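PDB 3BOQ: transcriptional regulator, MarR family from Silicibacter pomeroyi DSS-3, which probably acts as a dimeric DNA-binding transcription factor of the MarR family, with a winged helix-turn-helix fold. Local coordinates for residues R19-L22 with N23-L27; E121-N124 with R125-E129; D136-M139 with V140-S143; A142-A145 with L146-I149. One frame throughout, in Å; residues are numbered along the deposited sequence.

All four contacts are local, between residues three or four apart along a helix, and lie on three helices that take part in the dimer. Contact 1 lies on helix 12-43, contact 2 on helix 110-130, and contacts 3 and 4 on helix 136-153. Contacts 3 and 4 share Ala142 and Ser143, and their centres are about 9 Å apart. Contact 1 touches contact 4 within the chain, where Leu20 CD2 packs on Ile149 CD1 at 3.9 Å. Contact 2 stands apart, its centre about 22 Å from those of contacts 1 and 4 and about 18 Å from that of contact 3. Each contact also reaches the second subunit, so together they sample the dimer interface of this MarR-family protein.

Contact 1 (R19-L22 with N23-L27); sequences RLWL and NILRL
Trp21 and Leu25 sit one turn apart on helix 12-43, a long helix of the MarR-family dimer interface. The contact combines side-chain packing between residues three or four apart with the backbone bonds of that turn.

The main apolar contact is a CH-pi interaction. Leu25 CD1 lies over one face of the indole, 4.0 Å from the centroid of the five-membered ring of Trp21 and 25° off the ring normal. The other methyl, Leu25 CD2, reaches the six-membered ring and meets Trp21 CZ2 at 3.9 Å. The indole is placed there by a first torsion that sets Trp21 CG opposite the backbone N (chi1 177°). Ile24 approaches the same ring obliquely with CG2, 4.1 Å from Trp21 CZ3. Its other branch ends at CD1, which packs on Leu20 CG at 3.9 Å.

Four backbone bonds hold the turn. Asn23, Ile24, Leu25 and Arg26 each give their N-H to the carbonyl four residues back, at Arg19, Leu20, Trp21 and Leu22.

The second subunit covers much of this surface. Its Leu35 packs on Trp21, its Leu27 on Ile24 and its His28 on Leu25. Its Ser143 takes a weak hydrogen bond from Asn23 ND2.

Arg26 makes one apolar and one polar side-chain contact. Leu22 CB lies over one face of its guanidinium, 3.7 Å from Arg26 NH1. The same NH1 donates to Asn23 OD1 at 3.3 Å, with an N-H...O angle of 145°, and stands above the amide carbonyl plane of Asn23.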
loop_
_atom_site.group_PDB
_atom_site.type_symbol
_atom_site.label_atom_id
_atom_site.label_comp_id
_atom_site.label_asym_id
_atom_site.label_seq_id
_atom_site.Cartn_x
_atom_site.Cartn_y
_atom_site.Cartn_z
ATOM N N ARG B 19 11.086 -0.371 11.801
ATOM C CA ARG B 19 11.788 0.211 10.662
ATOM C C ARG B 19 11.343 -0.389 9.357
ATOM O O ARG B 19 11.074 0.344 8.431
ATOM C CB ARG B 19 13.299 0.057 10.764
ATOM C CG ARG B 19 13.979 1.239 11.374
ATOM C CD ARG B 19 15.494 1.140 11.251
ATOM N NE ARG B 19 16.121 1.628 12.485
ATOM C CZ ARG B 19 16.508 0.852 13.500
ATOM N NH1 ARG B 19 16.369 -0.477 13.437
ATOM N NH2 ARG B 19 17.061 1.409 14.573
ATOM N N LEU B 20 11.284 -1.711 9.283
ATOM C CA LEU B 20 10.964 -2.414 8.049
ATOM C C LEU B 20 9.614 -1.988 7.498
ATOM O O LEU B 20 9.505 -1.618 6.348
ATOM C CB LEU B 20 10.991 -3.954 8.264
ATOM C CG LEU B 20 10.328 -4.750 7.120
ATOM C CD1 LEU B 20 11.206 -4.684 5.869
ATOM C CD2 LEU B 20 9.987 -6.190 7.490
ATOM N N TRP B 21 8.599 -2.020 8.352
ATOM C CA TRP B 21 7.226 -1.725 7.994
ATOM C C TRP B 21 7.025 -0.268 7.554
ATOM O O TRP B 21 6.364 0.013 6.545
ATOM C CB TRP B 21 6.345 -2.062 9.198
ATOM C CG TRP B 21 4.875 -1.739 9.026
ATOM C CD1 TRP B 21 4.101 -1.015 9.869
ATOM C CD2 TRP B 21 4.029 -2.143 7.934
ATOM N NE1 TRP B 21 2.821 -0.942 9.389
ATOM C CE2 TRP B 21 2.740 -1.633 8.206
ATOM C CE3 TRP B 21 4.241 -2.890 6.742
ATOM C CZ2 TRP B 21 1.657 -1.819 7.333
ATOM C CZ3 TRP B 21 3.149 -3.104 5.880
ATOM C CH2 TRP B 21 1.881 -2.557 6.179
ATOM N N LEU B 22 7.583 0.657 8.328
ATOM C CA LEU B 22 7.679 2.062 7.898
ATOM C C LEU B 22 8.340 2.209 6.504
ATOM O O LEU B 22 7.837 2.972 5.681
ATOM C CB LEU B 22 8.382 2.911 8.970
ATOM C CG LEU B 22 7.516 3.747 9.944
ATOM C CD1 LEU B 22 6.216 3.067 10.375
ATOM C CD2 LEU B 22 8.296 4.205 11.171
ATOM N N ASN B 23 9.435 1.486 6.230
ATOM C CA ASN B 23 10.069 1.503 4.888
ATOM C C ASN B 23 9.191 0.963 3.763
ATOM O O ASN B 23 9.167 1.513 2.678
ATOM C CB ASN B 23 11.400 0.766 4.887
ATOM C CG ASN B 23 12.489 1.584 5.524
ATOM O OD1 ASN B 23 12.419 2.811 5.521
ATOM N ND2 ASN B 23 13.503 0.924 6.077
ATOM N N ILE B 24 8.470 -0.116 4.032
ATOM C CA ILE B 24 7.561 -0.645 3.083
ATOM C C ILE B 24 6.460 0.348 2.792
ATOM O O ILE B 24 6.121 0.571 1.648
ATOM C CB ILE B 24 6.943 -1.933 3.584
ATOM C CG1 ILE B 24 7.981 -3.050 3.549
ATOM C CG2 ILE B 24 5.730 -2.271 2.761
ATOM C CD1 ILE B 24 7.613 -4.214 4.422
ATOM N N LEU B 25 5.903 0.929 3.835
ATOM C CA LEU B 25 4.870 1.944 3.704
ATOM C C LEU B 25 5.326 3.183 2.927
ATOM O O LEU B 25 4.570 3.688 2.090
ATOM C CB LEU B 25 4.325 2.343 5.084
ATOM C CG LEU B 25 3.316 1.406 5.764
ATOM C CD1 LEU B 25 2.936 1.973 7.160
ATOM C CD2 LEU B 25 2.018 1.206 4.943
ATOM N N ARG B 26 6.543 3.664 3.197
ATOM C CA ARG B 26 7.169 4.754 2.443
ATOM C C ARG B 26 7.288 4.402 0.957
ATOM O O ARG B 26 6.877 5.180 0.111
ATOM C CB ARG B 26 8.568 5.080 2.984
ATOM C CG ARG B 26 8.614 5.969 4.174
ATOM C CD ARG B 26 9.880 5.733 5.013
ATOM N NE ARG B 26 9.926 6.566 6.228
ATOM C CZ ARG B 26 10.481 6.195 7.391
ATOM N NH1 ARG B 26 11.048 4.998 7.525
ATOM N NH2 ARG B 26 10.460 7.019 8.436
ATOM N N LEU B 27 7.861 3.254 0.621
ATOM C CA LEU B 27 8.084 2.953 -0.786
ATOM C C LEU B 27 6.703 2.710 -1.416
ATOM O O LEU B 27 6.371 3.285 -2.452
ATOM C CB LEU B 27 9.031 1.765 -0.978
ATOM C CG LEU B 27 9.477 1.450 -2.408
ATOM C CD1 LEU B 27 10.156 2.639 -3.025
ATOM C CD2 LEU B 27 10.424 0.257 -2.448
#

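Contact 2 (E121-N124 with R125-E129); sequences EAHN and RILAE
Ile126 follows Ala122 by one turn on helix 110-130, and its side chain lies against the Ala122 carbonyl. Ile126 CB is 3.5 Å from Ala122 O. CG1 turns opposite the carbonyl carbon of its own residue (chi1 -67°), which brings it to 3.1 Å from Ala122 O. Ile126 CD1 stays on the same oxygen, also 3.1 Å from Ala122 O, and lies 4.4 Å from Ala122 CB. Ala122 O also accepts the backbone N-H of Ile126. Cut back to alanine, Ile126 would probably uncover the Ala122 carbonyl and lose its packing on Leu35 and Gln38 of helix 12-43.

Arg125 folds back at chi3 (23°). Its NH2 comes 3.8 Å from Ala122 CB, and one guanidinium face looks onto Ala122 O. Its salt bridge is made by NH1 with Glu42 of helix 12-43.

His123 ND1 donates to Asn124 OD1 at 2.9 Å, with the acceptor in the ring plane. This bond helps fix the rotation of the imidazole, which also stacks with Phe50. Such packing along one helix is typical of an amphipathic helix, here with one side on helix 12-43 of its own chain and with His123 and Leu127 against Trp21 of the second subunit, in the MarR dimer interface.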
loop_
_atom_site.group_PDB
_atom_site.type_symbol
_atom_site.label_atom_id
_atom_site.label_comp_id
_atom_site.label_asym_id
_atom_site.label_seq_id
_atom_site.Cartn_x
_atom_site.Cartn_y
_atom_site.Cartn_z
ATOM N N GLU B 121 1.904 -1.033 -21.261
ATOM C CA GLU B 121 3.083 -0.348 -21.772
ATOM C C GLU B 121 3.346 0.900 -20.921
ATOM O O GLU B 121 4.478 1.120 -20.449
ATOM C CB GLU B 121 2.854 0.029 -23.245
ATOM C CG GLU B 121 4.079 0.082 -24.133
ATOM C CD GLU B 121 3.734 -0.029 -25.660
ATOM O OE1 GLU B 121 2.537 0.147 -26.070
ATOM O OE2 GLU B 121 4.678 -0.286 -26.459
ATOM N N ALA B 122 2.290 1.694 -20.728
ATOM C CA ALA B 122 2.316 2.945 -19.949
ATOM C C ALA B 122 2.738 2.733 -18.496
ATOM O O ALA B 122 3.522 3.506 -17.957
ATOM C CB ALA B 122 0.947 3.637 -20.001
ATOM N N HIS B 123 2.192 1.687 -17.889
ATOM C CA HIS B 123 2.435 1.317 -16.493
ATOM C C HIS B 123 3.933 1.011 -16.231
ATOM O O HIS B 123 4.499 1.491 -15.241
ATOM C CB HIS B 123 1.586 0.082 -16.157
ATOM C CG HIS B 123 1.909 -0.540 -14.840
ATOM N ND1 HIS B 123 2.982 -1.385 -14.664
ATOM C CD2 HIS B 123 1.289 -0.462 -13.640
ATOM C CE1 HIS B 123 3.013 -1.792 -13.408
ATOM N NE2 HIS B 123 1.998 -1.243 -12.768
ATOM N N ASN B 124 4.530 0.189 -17.105
ATOM C CA ASN B 124 5.923 -0.198 -17.012
ATOM C C ASN B 124 6.880 0.933 -17.367
ATOM O O ASN B 124 7.981 1.001 -16.823
ATOM C CB ASN B 124 6.206 -1.420 -17.901
ATOM C CG ASN B 124 5.447 -2.676 -17.440
ATOM O OD1 ASN B 124 4.893 -2.716 -16.345
ATOM N ND2 ASN B 124 5.425 -3.692 -18.279
ATOM N N ARG B 125 6.493 1.808 -18.295
ATOM C CA ARG B 125 7.235 3.038 -18.506
ATOM C C ARG B 125 7.171 3.968 -17.251
ATOM O O ARG B 125 8.191 4.488 -16.815
ATOM C CB ARG B 125 6.774 3.762 -19.801
ATOM C CG ARG B 125 7.504 5.097 -20.019
ATOM C CD ARG B 125 7.161 5.850 -21.308
ATOM N NE ARG B 125 5.858 5.497 -21.851
ATOM C CZ ARG B 125 4.686 5.957 -21.403
ATOM N NH1 ARG B 125 4.633 6.802 -20.374
ATOM N NH2 ARG B 125 3.560 5.550 -21.979
ATOM N N ILE B 126 5.985 4.164 -16.674
ATOM C CA ILE B 126 5.851 5.088 -15.533
ATOM C C ILE B 126 6.673 4.589 -14.340
ATOM O O ILE B 126 7.411 5.364 -13.703
ATOM C CB ILE B 126 4.354 5.354 -15.144
ATOM C CG1 ILE B 126 3.624 6.129 -16.262
ATOM C CG2 ILE B 126 4.249 6.169 -13.875
ATOM C CD1 ILE B 126 2.143 5.774 -16.365
ATOM N N LEU B 127 6.557 3.294 -14.062
ATOM C CA LEU B 127 7.286 2.666 -12.977
ATOM C C LEU B 127 8.817 2.804 -13.154
ATOM O O LEU B 127 9.531 3.243 -12.206
ATOM C CB LEU B 127 6.836 1.199 -12.800
ATOM C CG LEU B 127 7.361 0.380 -11.615
ATOM C CD1 LEU B 127 6.910 0.931 -10.248
ATOM C CD2 LEU B 127 6.906 -1.070 -11.788
ATOM N N ALA B 128 9.295 2.462 -14.357
ATOM C CA ALA B 128 10.715 2.664 -14.767
ATOM C C ALA B 128 11.167 4.107 -14.550
ATOM O O ALA B 128 12.206 4.359 -13.924
ATOM C CB ALA B 128 10.945 2.249 -16.213
ATOM N N GLU B 129 10.350 5.054 -14.998
ATOM C CA GLU B 129 10.599 6.469 -14.749
ATOM C C GLU B 129 10.621 6.827 -13.260
ATOM O O GLU B 129 11.507 7.557 -12.814
ATOM C CB GLU B 129 9.676 7.339 -15.627
ATOM C CG GLU B 129 9.959 7.071 -17.203
ATOM C CD GLU B 129 9.068 7.851 -18.199
ATOM O OE1 GLU B 129 7.821 8.046 -17.971
ATOM O OE2 GLU B 129 9.607 8.249 -19.258
#

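Contact 3 (D136-M139 with V140-S143); sequences DQDM and VEAS
Gln137 and Glu141 reach out from successive turns of helix 136-153 and cross at a slant. Both chains are extended beyond CG, but they start differently. Gln137 CG stands opposite its backbone N (chi1 -164°), while Glu141 CG stands beside its own. The two chains therefore converge at their polar ends. Gln137 NE2 donates to Glu141 OE2 at 2.8 Å, with an N-H...O angle of 145°. The amide and carboxylate planes are 61° apart, and the donor meets OE2 from above the carboxylate plane. Gln137 CG also lies 3.5 Å from Glu141 OE2.

Val140 lays CG2 against the Asp136 carbonyl, 3.2 Å from Asp136 O, and Ala142 places CB 3.3 Å from Asp138 O. The Asp136 carboxylate pairs with Arg13 of the second subunit, and Ser143 OG bonds Asn23 of that subunit.

Without the carboxylate, as with an alanine at Glu141, Gln137 NE2 is likely to lose this acceptor and its amide to turn more freely. Asp138 OD1 lies 4.4 Å from Glu141 OE1, so two acidic groups come close here. The neutral amide leaves their charge in place. The nearby N-terminus of the helix probably helps to stabilise them.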
loop_
_atom_site.group_PDB
_atom_site.type_symbol
_atom_site.label_atom_id
_atom_site.label_comp_id
_atom_site.label_asym_id
_atom_site.label_seq_id
_atom_site.Cartn_x
_atom_site.Cartn_y
_atom_site.Cartn_z
ATOM N N ASP B 136 20.050 -1.426 -9.855
ATOM C CA ASP B 136 19.699 -2.828 -9.976
ATOM C C ASP B 136 20.006 -3.609 -8.715
ATOM O O ASP B 136 19.172 -4.385 -8.289
ATOM C CB ASP B 136 20.440 -3.481 -11.132
ATOM C CG ASP B 136 19.944 -3.029 -12.482
ATOM O OD1 ASP B 136 18.793 -2.589 -12.606
ATOM O OD2 ASP B 136 20.702 -3.187 -13.461
ATOM N N GLN B 137 21.189 -3.422 -8.123
ATOM C CA GLN B 137 21.574 -4.154 -6.914
ATOM C C GLN B 137 20.594 -3.941 -5.768
ATOM O O GLN B 137 20.174 -4.900 -5.147
ATOM C CB GLN B 137 23.012 -3.820 -6.455
ATOM C CG GLN B 137 23.571 -4.860 -5.443
ATOM C CD GLN B 137 24.963 -4.534 -4.854
ATOM O OE1 GLN B 137 25.604 -3.550 -5.213
ATOM N NE2 GLN B 137 25.423 -5.385 -3.947
ATOM N N ASP B 138 20.240 -2.692 -5.472
ATOM C CA ASP B 138 19.279 -2.404 -4.395
ATOM C C ASP B 138 17.939 -3.097 -4.627
ATOM O O ASP B 138 17.350 -3.598 -3.665
ATOM C CB ASP B 138 19.047 -0.914 -4.240
ATOM C CG ASP B 138 20.069 -0.256 -3.353
ATOM O OD1 ASP B 138 20.862 -0.954 -2.680
ATOM O OD2 ASP B 138 20.084 0.985 -3.310
HETATM N N MSE B 139 17.477 -3.129 -5.887
HETATM C CA MSE B 139 16.206 -3.749 -6.265
HETATM C C MSE B 139 16.258 -5.265 -6.123
HETATM O O MSE B 139 15.348 -5.852 -5.554
HETATM C CB MSE B 139 15.831 -3.413 -7.712
HETATM C CG MSE B 139 15.323 -2.019 -7.901
HETATM SE SE MSE B 139 14.490 -1.788 -9.652
HETATM C CE MSE B 139 16.079 -1.673 -10.741
ATOM N N VAL B 140 17.317 -5.887 -6.665
ATOM C CA VAL B 140 17.593 -7.319 -6.517
ATOM C C VAL B 140 17.691 -7.714 -5.027
ATOM O O VAL B 140 17.104 -8.716 -4.621
ATOM C CB VAL B 140 18.854 -7.752 -7.334
ATOM C CG1 VAL B 140 19.191 -9.205 -7.101
ATOM C CG2 VAL B 140 18.620 -7.526 -8.827
ATOM N N GLU B 141 18.388 -6.918 -4.217
ATOM C CA GLU B 141 18.556 -7.234 -2.787
ATOM C C GLU B 141 17.275 -7.044 -1.957
ATOM O O GLU B 141 16.993 -7.880 -1.090
ATOM C CB GLU B 141 19.760 -6.500 -2.185
ATOM C CG GLU B 141 21.082 -7.050 -2.752
ATOM C CD GLU B 141 22.318 -6.270 -2.344
ATOM O OE1 GLU B 141 22.200 -5.115 -1.883
ATOM O OE2 GLU B 141 23.431 -6.811 -2.496
ATOM N N ALA B 142 16.517 -5.957 -2.217
ATOM C CA ALA B 142 15.201 -5.739 -1.612
ATOM C C ALA B 142 14.314 -6.927 -1.981
ATOM O O ALA B 142 13.734 -7.586 -1.124
ATOM C CB ALA B 142 14.578 -4.455 -2.132
ATOM N N SER B 143 14.254 -7.238 -3.265
ATOM C CA SER B 143 13.416 -8.306 -3.676
ATOM C C SER B 143 13.784 -9.669 -3.059
ATOM O O SER B 143 12.893 -10.393 -2.622
ATOM C CB SER B 143 13.419 -8.403 -5.183
ATOM O OG SER B 143 12.102 -8.498 -5.605
#

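Contact 4 (A142-A145 with L146-I149); sequences ASAA and LRGI
Leu146 and Ala142 meet through a backbone bond with a side chain laid over it. This is a regular turn of helix 136-153. The earlier turn carries small residues, three alanines and Ser143. The next carries Leu146, Arg147 and Ile149 beside Gly148.

Four hydrogen bonds join the two segments. Leu146 N binds Ala142 O at 2.8 Å. Arg147 N binds Ser143 O and Ile149 N binds Ala145 O, both at 3.0 Å. Gly148 N to Ala144 O is longer, 3.2 Å, and its N-H...O angle is 148°.

The side-chain carbons lie mostly against carbonyl oxygens of the preceding turn. A chi1 of -63° swings Leu146 CG back beside its own N, 3.2 Å from Ala142 O. Ile149 CG1 is set the same way and lies 3.4 Å from Ala145 O. Both residues thus lean back over the preceding turn.

Arg147 bends at chi3. Its NH2 comes obliquely within 4.4 Å of Ala144 CB, a loose contact at an exposed part of the helix.

Ala142 and Ala145 face the second subunit. Its Ala145 packs on Ala142, and its Asp138 on Ala145 and Ile149. Its Leu27, on helix 12-43, packs on Leu146. Helix 136-153 thus touches helix 12-43 of its own chain and helices 12-43 and 136-153 of the partner.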
loop_
_atom_site.group_PDB
_atom_site.type_symbol
_atom_site.label_atom_id
_atom_site.label_comp_id
_atom_site.label_asym_id
_atom_site.label_seq_id
_atom_site.Cartn_x
_atom_site.Cartn_y
_atom_site.Cartn_z
ATOM N N ALA B 142 16.517 -5.957 -2.217
ATOM C CA ALA B 142 15.201 -5.739 -1.612
ATOM C C ALA B 142 14.314 -6.927 -1.981
ATOM O O ALA B 142 13.734 -7.586 -1.124
ATOM C CB ALA B 142 14.578 -4.455 -2.132
ATOM N N SER B 143 14.254 -7.238 -3.265
ATOM C CA SER B 143 13.416 -8.306 -3.676
ATOM C C SER B 143 13.784 -9.669 -3.059
ATOM O O SER B 143 12.893 -10.393 -2.622
ATOM C CB SER B 143 13.419 -8.403 -5.183
ATOM O OG SER B 143 12.102 -8.498 -5.605
ATOM N N ALA B 144 15.066 -10.035 -3.031
ATOM C CA ALA B 144 15.454 -11.320 -2.471
ATOM C C ALA B 144 15.124 -11.399 -0.969
ATOM O O ALA B 144 14.770 -12.460 -0.465
ATOM C CB ALA B 144 16.947 -11.598 -2.716
ATOM N N ALA B 145 15.266 -10.277 -0.265
ATOM C CA ALA B 145 14.894 -10.197 1.149
ATOM C C ALA B 145 13.372 -10.260 1.344
ATOM O O ALA B 145 12.894 -11.006 2.164
ATOM C CB ALA B 145 15.504 -8.956 1.814
ATOM N N LEU B 146 12.599 -9.516 0.558
ATOM C CA LEU B 146 11.134 -9.535 0.721
ATOM C C LEU B 146 10.520 -10.909 0.407
ATOM O O LEU B 146 9.590 -11.344 1.092
ATOM C CB LEU B 146 10.499 -8.478 -0.138
ATOM C CG LEU B 146 10.830 -7.019 0.141
ATOM C CD1 LEU B 146 10.209 -6.172 -0.982
ATOM C CD2 LEU B 146 10.355 -6.540 1.532
ATOM N N ARG B 147 11.024 -11.567 -0.642
ATOM C CA ARG B 147 10.643 -12.917 -0.976
ATOM C C ARG B 147 10.956 -13.860 0.189
ATOM O O ARG B 147 10.171 -14.767 0.470
ATOM C CB ARG B 147 11.358 -13.373 -2.269
ATOM C CG ARG B 147 11.206 -14.858 -2.562
ATOM C CD ARG B 147 11.792 -15.321 -3.930
ATOM N NE ARG B 147 13.212 -14.961 -4.139
ATOM C CZ ARG B 147 14.209 -15.832 -4.353
ATOM N NH1 ARG B 147 13.980 -17.151 -4.399
ATOM N NH2 ARG B 147 15.454 -15.375 -4.533
ATOM N N GLY B 148 12.097 -13.663 0.857
ATOM C CA GLY B 148 12.440 -14.455 2.045
ATOM C C GLY B 148 11.439 -14.250 3.176
ATOM O O GLY B 148 10.996 -15.213 3.783
ATOM N N ILE B 149 11.096 -12.984 3.464
ATOM C CA ILE B 149 10.059 -12.594 4.433
ATOM C C ILE B 149 8.709 -13.253 4.130
ATOM O O ILE B 149 8.119 -13.888 4.997
ATOM C CB ILE B 149 9.911 -11.061 4.499
ATOM C CG1 ILE B 149 11.190 -10.441 5.081
ATOM C CG2 ILE B 149 8.734 -10.658 5.379
ATOM C CD1 ILE B 149 11.225 -8.938 5.083
#